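Local coordinates for transcriptional regulator fur family (Xanthomonas campestris pv. campestris, PDB 7DH8), which probably represses zinc-uptake genes by binding their regulatory DNA when loaded with zinc, as a Fur-family zinc sensor of the Zur type, at residues A104-H109 and H127-L132; L121-C126 and G161-C166. One frame throughout, in Å; residues are numbered along the deposited sequence.

Contact 1 (A104-H109 and H127-L132). With ZN (zinc ion), chain B.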
ATOM      1  N   ALA A 104       0.290   2.532   9.510  1.00 28.46           N
ATOM      2  CA  ALA A 104       0.083   3.610  10.461  1.00 29.93           C
ATOM      3  C   ALA A 104      -1.148   4.397  10.020  1.00 28.65           C
ATOM      4  O   ALA A 104      -1.698   4.185   8.929  1.00 31.69           O
ATOM      5  CB  ALA A 104       1.360   4.496  10.609  1.00 26.17           C
ATOM      6  N   PHE A 105      -1.669   5.189  10.930  1.00 23.15           N
ATOM      7  CA  PHE A 105      -2.991   5.809  10.787  1.00 23.55           C
ATOM      8  C   PHE A 105      -2.863   7.312  10.813  1.00 29.78           C
ATOM      9  O   PHE A 105      -2.001   7.850  11.516  1.00 32.43           O
ATOM     10  CB  PHE A 105      -3.920   5.381  11.907  1.00 27.13           C
ATOM     11  CG  PHE A 105      -4.142   3.899  11.940  1.00 28.94           C
ATOM     12  CD1 PHE A 105      -3.253   3.082  12.594  1.00 30.84           C
ATOM     13  CD2 PHE A 105      -5.180   3.311  11.190  1.00 33.72           C
ATOM     14  CE1 PHE A 105      -3.438   1.704  12.611  1.00 40.75           C
ATOM     15  CE2 PHE A 105      -5.365   1.947  11.171  1.00 40.88           C
ATOM     16  CZ  PHE A 105      -4.487   1.120  11.880  1.00 45.19           C
ATOM     17  N   VAL A 106      -3.745   8.003  10.087  1.00 23.69           N
ATOM     18  CA  VAL A 106      -3.718   9.463  10.003  1.00 28.37           C
ATOM     19  C   VAL A 106      -5.175   9.895   9.969  1.00 33.84           C
ATOM     20  O   VAL A 106      -6.042   9.155   9.489  1.00 31.74           O
ATOM     21  CB  VAL A 106      -2.948  10.046   8.751  1.00 26.04           C
ATOM     22  CG1 VAL A 106      -1.436   9.951   8.859  1.00 30.38           C
ATOM     23  CG2 VAL A 106      -3.454   9.412   7.390  1.00 31.64           C
ATOM     24  N   ALA A 107      -5.456  11.079  10.501  1.00 29.31           N
ATOM     25  CA  ALA A 107      -6.819  11.575  10.466  1.00 32.72           C
ATOM     26  C   ALA A 107      -7.116  12.100   9.067  1.00 38.35           C
ATOM     27  O   ALA A 107      -6.231  12.633   8.377  1.00 32.72           O
ATOM     28  CB  ALA A 107      -7.038  12.671  11.516  1.00 32.39           C
ATOM     29  N   CYS A 108      -8.354  11.913   8.623  1.00 38.44           N
ATOM     30  CA  CYS A 108      -8.722  12.508   7.343  1.00 35.60           C
ATOM     31  C   CYS A 108      -8.899  14.018   7.509  1.00 42.44           C
ATOM     32  O   CYS A 108      -9.654  14.483   8.372  1.00 47.39           O
ATOM     33  CB  CYS A 108      -9.989  11.889   6.774  1.00 35.25           C
ATOM     34  SG  CYS A 108     -10.531  12.718   5.167  1.00 35.75           S
ATOM     35  N   HIS A 109      -8.198  14.769   6.667  1.00 39.95           N
ATOM     36  CA  HIS A 109      -8.174  16.228   6.687  1.00 54.94           C
ATOM     37  C   HIS A 109      -9.551  16.827   6.333  1.00 59.18           C
ATOM     38  O   HIS A 109      -9.883  17.897   6.863  1.00 63.95           O
ATOM     39  CB  HIS A 109      -6.912  16.715   5.962  1.00 62.53           C
ATOM     40  CG  HIS A 109      -6.978  16.601   4.465  1.00 76.64           C
ATOM     41  ND1 HIS A 109      -6.469  17.565   3.616  1.00 82.50           N
ATOM     42  CD2 HIS A 109      -7.533  15.657   3.665  1.00 81.46           C
ATOM     43  CE1 HIS A 109      -6.693  17.213   2.359  1.00 82.23           C
ATOM     44  NE2 HIS A 109      -7.340  16.061   2.362  1.00 81.73           N
ATOM     45  N   HIS A 127       8.768  10.769   7.423  1.00 33.07           N
ATOM     46  CA  HIS A 127       7.527   9.994   7.529  1.00 34.14           C
ATOM     47  C   HIS A 127       6.278  10.870   7.531  1.00 31.78           C
ATOM     48  O   HIS A 127       5.202  10.363   7.853  1.00 32.73           O
ATOM     49  CB  HIS A 127       7.518   9.085   8.782  1.00 33.45           C
ATOM     50  CG  HIS A 127       8.812   8.335   8.979  1.00 34.27           C
ATOM     51  ND1 HIS A 127       9.633   8.509  10.080  1.00 41.56           N
ATOM     52  CD2 HIS A 127       9.462   7.464   8.165  1.00 39.52           C
ATOM     53  CE1 HIS A 127      10.720   7.770   9.943  1.00 39.95           C
ATOM     54  NE2 HIS A 127      10.631   7.108   8.798  1.00 44.01           N
ATOM     55  N   SER A 128       6.379  12.162   7.205  1.00 25.23           N
ATOM     56  CA  SER A 128       5.152  12.942   7.046  1.00 34.87           C
ATOM     57  C   SER A 128       4.299  12.339   5.934  1.00 30.03           C
ATOM     58  O   SER A 128       4.825  11.735   4.979  1.00 30.73           O
ATOM     59  CB  SER A 128       5.431  14.404   6.666  1.00 34.49           C
ATOM     60  OG  SER A 128       6.100  14.423   5.391  1.00 34.68           O
ATOM     61  N   ALA A 129       2.975  12.579   6.030  1.00 26.21           N
ATOM     62  CA  ALA A 129       2.036  12.075   5.035  1.00 27.96           C
ATOM     63  C   ALA A 129       1.067  13.185   4.668  1.00 34.56           C
ATOM     64  O   ALA A 129       0.449  13.810   5.534  1.00 38.12           O
ATOM     65  CB  ALA A 129       1.267  10.865   5.532  1.00 26.86           C
ATOM     66  N   VAL A 130       0.966  13.463   3.385  1.00 30.68           N
ATOM     67  CA  VAL A 130       0.074  14.526   2.926  1.00 27.19           C
ATOM     68  C   VAL A 130      -1.023  13.869   2.110  1.00 29.83           C
ATOM     69  O   VAL A 130      -0.731  13.134   1.157  1.00 28.95           O
ATOM     70  CB  VAL A 130       0.807  15.579   2.087  1.00 27.43           C
ATOM     71  CG1 VAL A 130      -0.230  16.636   1.565  1.00 28.72           C
ATOM     72  CG2 VAL A 130       1.886  16.278   2.916  1.00 33.27           C
ATOM     73  N   GLU A 131      -2.273  14.220   2.415  1.00 32.64           N
ATOM     74  CA  GLU A 131      -3.440  13.645   1.776  1.00 32.11           C
ATOM     75  C   GLU A 131      -3.893  14.569   0.660  1.00 31.15           C
ATOM     76  O   GLU A 131      -4.224  15.711   0.931  1.00 33.78           O
ATOM     77  CB  GLU A 131      -4.589  13.489   2.766  1.00 34.10           C
ATOM     78  CG  GLU A 131      -5.823  12.855   2.070  1.00 29.68           C
ATOM     79  CD  GLU A 131      -6.992  12.610   3.023  1.00 34.29           C
ATOM     80  OE1 GLU A 131      -6.822  12.752   4.256  1.00 30.39           O
ATOM     81  OE2 GLU A 131      -8.099  12.241   2.541  1.00 34.66           O
ATOM     82  N   LEU A 132      -3.969  14.060  -0.565  1.00 31.22           N
ATOM     83  CA  LEU A 132      -4.460  14.841  -1.688  1.00 34.48           C
ATOM     84  C   LEU A 132      -5.882  14.390  -2.024  1.00 40.00           C
ATOM     85  O   LEU A 132      -6.458  13.497  -1.390  1.00 42.06           O
ATOM     86  CB  LEU A 132      -3.515  14.682  -2.894  1.00 34.59           C
ATOM     87  CG  LEU A 132      -2.020  14.968  -2.644  1.00 42.95           C
ATOM     88  CD1 LEU A 132      -1.252  14.963  -3.962  1.00 43.33           C
ATOM     89  CD2 LEU A 132      -1.852  16.327  -1.948  1.00 51.15           C
TER
HETATM   90 ZN    ZN B 201      -9.530  11.543   3.799  1.00 34.00          ZN
HETATM   91  O   HOH W   1      -4.848  12.730   6.121  1.00 29.39           O
HETATM   92  O   HOH W   2      -8.766  14.114   0.511  1.00 38.83           O
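The zinc site that joins the strand pair 96-99/104-107 to strand 129-131 takes one ligand from each segment here, Cys108 and Glu131. Cys108 SG binds the zinc ion at 2.1 Å and Glu131 OE2 at 2.0 Å; His97 and His116 complete the four-residue site. A soft thiolate and a hard carboxylate oxygen both suit zinc. Glutamate suits the place because its chain, CG anti to the backbone N (chi1 -179°) and extended beyond, spans the gap from strand 129-131 to the metal.

The other carboxylate oxygen, OE1, stands 3.0 Å from the zinc, so the carboxylate binds through OE2, monodentately. OE1 turns instead to segment 104-109: it accepts a weak, long hydrogen bond from His109 N at 3.4 Å, and a water bridges it to Ala107 O. Together with the zinc on OE2, these partners probably limit the rotation of the carboxylate. The His109 ring, though poorly ordered, lies across the Glu131 side chain, with CB off-centre over one face in a CH-pi contact 4.0 Å from the centroid. A second water links His109 NE2, Glu131 OE2 and Leu132 O. Farther along, Val106 CG1 meets Ala129 CB at 4.4 Å, a light apolar contact between small side chains.

Such a site of two histidines, a cysteine and a glutamate between the DNA-binding and dimerisation domains is consistent with the regulatory zinc site of Zur proteins.

Contact 2 (L121-C126 and G161-C166). With ZN (zinc ion), chain C.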
ATOM      1  N   LEU A 121       1.154  11.545  -0.218  1.00 22.11           N
ATOM      2  CA  LEU A 121       2.592  11.707  -0.374  1.00 24.73           C
ATOM      3  C   LEU A 121       3.219  11.370   0.970  1.00 27.74           C
ATOM      4  O   LEU A 121       2.928  12.030   1.965  1.00 29.40           O
ATOM      5  CB  LEU A 121       2.954  13.145  -0.761  1.00 18.70           C
ATOM      6  CG  LEU A 121       2.185  13.755  -1.955  1.00 22.18           C
ATOM      7  CD1 LEU A 121       2.524  15.197  -2.144  1.00 30.40           C
ATOM      8  CD2 LEU A 121       2.438  12.891  -3.218  1.00 32.81           C
ATOM      9  N   ILE A 122       4.065  10.357   1.015  1.00 28.41           N
ATOM     10  CA  ILE A 122       4.627   9.901   2.278  1.00 26.02           C
ATOM     11  C   ILE A 122       6.129  10.034   2.183  1.00 22.77           C
ATOM     12  O   ILE A 122       6.750   9.431   1.317  1.00 24.41           O
ATOM     13  CB  ILE A 122       4.197   8.459   2.609  1.00 27.59           C
ATOM     14  CG1 ILE A 122       2.686   8.361   2.664  1.00 24.40           C
ATOM     15  CG2 ILE A 122       4.757   8.006   4.020  1.00 28.13           C
ATOM     16  CD1 ILE A 122       2.210   6.819   2.744  1.00 24.29           C
ATOM     17  N   CYS A 123       6.723  10.890   3.029  1.00 23.17           N
ATOM     18  CA  CYS A 123       8.144  11.125   2.903  1.00 26.76           C
ATOM     19  C   CYS A 123       8.857   9.901   3.450  1.00 31.34           C
ATOM     20  O   CYS A 123       8.550   9.453   4.552  1.00 27.86           O
ATOM     21  CB  CYS A 123       8.569  12.385   3.669  1.00 29.39           C
ATOM     22  SG  CYS A 123      10.325  12.674   3.614  1.00 29.73           S
ATOM     23  N   ASP A 124       9.844   9.405   2.705  1.00 29.21           N
ATOM     24  CA  ASP A 124      10.630   8.268   3.161  1.00 29.29           C
ATOM     25  C   ASP A 124      11.454   8.597   4.405  1.00 37.14           C
ATOM     26  O   ASP A 124      11.765   7.696   5.180  1.00 39.62           O
ATOM     27  CB  ASP A 124      11.580   7.806   2.057  1.00 32.06           C
ATOM     28  CG  ASP A 124      10.855   7.217   0.851  1.00 42.71           C
ATOM     29  OD1 ASP A 124       9.657   6.847   0.948  1.00 37.88           O
ATOM     30  OD2 ASP A 124      11.514   7.120  -0.211  1.00 49.45           O
ATOM     31  N   ARG A 125      11.868   9.849   4.592  1.00 30.63           N
ATOM     32  CA  ARG A 125      12.858  10.140   5.635  1.00 32.76           C
ATOM     33  C   ARG A 125      12.204  10.619   6.943  1.00 38.11           C
ATOM     34  O   ARG A 125      12.498  10.089   8.019  1.00 42.94           O
ATOM     35  CB  ARG A 125      13.858  11.163   5.089  1.00 24.25           C
ATOM     36  CG  ARG A 125      14.950  11.625   6.153  1.00 29.61           C
ATOM     37  CD  ARG A 125      16.117  12.329   5.487  1.00 41.66           C
ATOM     38  NE  ARG A 125      16.561  11.604   4.312  1.00 57.17           N
ATOM     39  CZ  ARG A 125      17.038  12.212   3.236  1.00 62.73           C
ATOM     40  NH1 ARG A 125      17.131  13.538   3.248  1.00 60.46           N
ATOM     41  NH2 ARG A 125      17.409  11.505   2.162  1.00 66.20           N
ATOM     42  N   CYS A 126      11.278  11.572   6.876  1.00 36.30           N
ATOM     43  CA  CYS A 126      10.679  12.149   8.073  1.00 33.33           C
ATOM     44  C   CYS A 126       9.298  11.579   8.356  1.00 36.95           C
ATOM     45  O   CYS A 126       8.711  11.902   9.409  1.00 31.52           O
ATOM     46  CB  CYS A 126      10.585  13.682   7.933  1.00 35.34           C
ATOM     47  SG  CYS A 126       9.279  14.311   6.798  1.00 32.37           S
ATOM     48  N   GLY A 161       9.042   8.986  -1.631  1.00 27.35           N
ATOM     49  CA  GLY A 161      10.091   9.926  -2.010  1.00 30.10           C
ATOM     50  C   GLY A 161      10.386  10.821  -0.816  1.00 30.20           C
ATOM     51  O   GLY A 161      10.213  10.416   0.363  1.00 29.29           O
ATOM     52  N   LEU A 162      10.755  12.072  -1.104  1.00 28.15           N
ATOM     53  CA  LEU A 162      11.175  13.015  -0.068  1.00 34.43           C
ATOM     54  C   LEU A 162      10.312  14.268  -0.104  1.00 34.61           C
ATOM     55  O   LEU A 162      10.096  14.850  -1.183  1.00 26.91           O
ATOM     56  CB  LEU A 162      12.630  13.416  -0.260  1.00 31.62           C
ATOM     57  CG  LEU A 162      13.649  12.261  -0.103  1.00 33.81           C
ATOM     58  CD1 LEU A 162      15.084  12.723  -0.454  1.00 35.78           C
ATOM     59  CD2 LEU A 162      13.568  11.592   1.284  1.00 34.33           C
ATOM     60  N   CYS A 163       9.863  14.705   1.072  1.00 32.05           N
ATOM     61  CA  CYS A 163       9.152  15.976   1.103  1.00 31.16           C
ATOM     62  C   CYS A 163      10.125  17.138   0.835  1.00 29.24           C
ATOM     63  O   CYS A 163      11.344  16.953   0.753  1.00 35.48           O
ATOM     64  CB  CYS A 163       8.438  16.140   2.428  1.00 27.19           C
ATOM     65  SG  CYS A 163       9.692  16.583   3.804  1.00 32.31           S
ATOM     66  N   ALA A 164       9.570  18.340   0.588  1.00 29.28           N
ATOM     67  CA  ALA A 164      10.410  19.478   0.238  1.00 34.35           C
ATOM     68  C   ALA A 164      11.479  19.730   1.285  1.00 32.50           C
ATOM     69  O   ALA A 164      12.622  20.034   0.943  1.00 32.15           O
ATOM     70  CB  ALA A 164       9.596  20.752   0.098  1.00 31.79           C
ATOM     71  N   LYS A 165      11.117  19.658   2.562  1.00 30.61           N
ATOM     72  CA  LYS A 165      12.110  19.936   3.624  1.00 32.87           C
ATOM     73  C   LYS A 165      13.284  18.967   3.540  1.00 33.50           C
ATOM     74  O   LYS A 165      14.452  19.366   3.581  1.00 35.87           O
ATOM     75  CB  LYS A 165      11.464  19.794   5.009  1.00 37.13           C
ATOM     76  CG  LYS A 165      10.755  20.985   5.514  1.00 53.62           C
ATOM     77  CD  LYS A 165       9.432  21.305   4.833  1.00 60.37           C
ATOM     78  CE  LYS A 165       8.684  22.313   5.709  1.00 65.49           C
ATOM     79  NZ  LYS A 165       8.443  21.658   7.045  1.00 71.00           N
ATOM     80  N   CYS A 166      12.985  17.666   3.426  1.00 27.63           N
ATOM     81  CA  CYS A 166      14.052  16.678   3.405  1.00 29.97           C
ATOM     82  C   CYS A 166      14.858  16.735   2.112  1.00 35.27           C
ATOM     83  O   CYS A 166      16.079  16.535   2.143  1.00 38.60           O
ATOM     84  CB  CYS A 166      13.489  15.264   3.623  1.00 34.65           C
ATOM     85  SG  CYS A 166      12.780  14.962   5.305  1.00 37.44           S
TER
HETATM   86 ZN    ZN C 202      10.435  14.628   4.906  1.00 33.45          ZN
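Four cysteine sulfurs enclose one zinc ion between these segments: Cys123 and Cys126 from one CxxC pair, Cys163 and Cys166 from the other. The zinc lies 2.2 Å from Cys126 SG, and the zinc to Cys166 SG bond is 2.4 Å. Neighbouring sulfurs stay apart, Cys126 SG and Cys163 SG at 3.8 Å, as expected for ligands spread around a metal.

Backbone N-H groups make the second shell. Cys123 SG, placed anti to its own backbone N (chi1 177°), accepts from Cys163 N across the contact at 3.3 Å, nearly straight at 171°, and also from Arg125 N and Cys126 N within its own turn. Cys163 occupies the N-cap of helix 164-168, where its SG receives Cys166 N at 3.5 Å.

Farther out, Asp124 N donates to Gly161 O at 2.6 Å, pinning the two segments together beside the metal. Asp124 OD1 takes a weak return bond from Gly161 N. Glycine suits position 161 because its backbone angles would jam a CB against the preceding carbonyl. On the outer side of the contact, Leu162 CD2 lies over one face of the Arg125 guanidinium, off toward one side, while its CD1 comes 3.7 Å from Arg125 NH2. The bend at chi3 brings the guanidinium alongside Leu162, whose CD2 also packs on Arg125 CB.

Four thiolates would bring excess negative charge to the zinc, and the N-H donors probably offset part of it at Cys123 and Cys163. Such ligation is consistent with a tightly held structural zinc that fastens the C-terminal end to the sheet, as in many Fur-family proteins.

Overall arrangement
The two contacts have centres about 13 Å apart and meet in one mixed sheet, where strand 129-131 of contact 1 runs antiparallel to strand 119-123 of contact 2. Val130 N and Leu121 O lie 2.8 Å apart in a probable hydrogen bond between these strands. Along the chain the segments alternate: 104-109, 121-126, 127-132, 161-166, the second and third being contiguous through the turn that carries Cys126. Contact 1 ties the sheet to the strand pair 96-99/104-107, and contact 2 ties it to the C-terminal helix 164-168. In contact 2, Gly161 and Leu162 extend the sheet into the second subunit; in contact 1, Leu132 packs on Leu148 of that subunit.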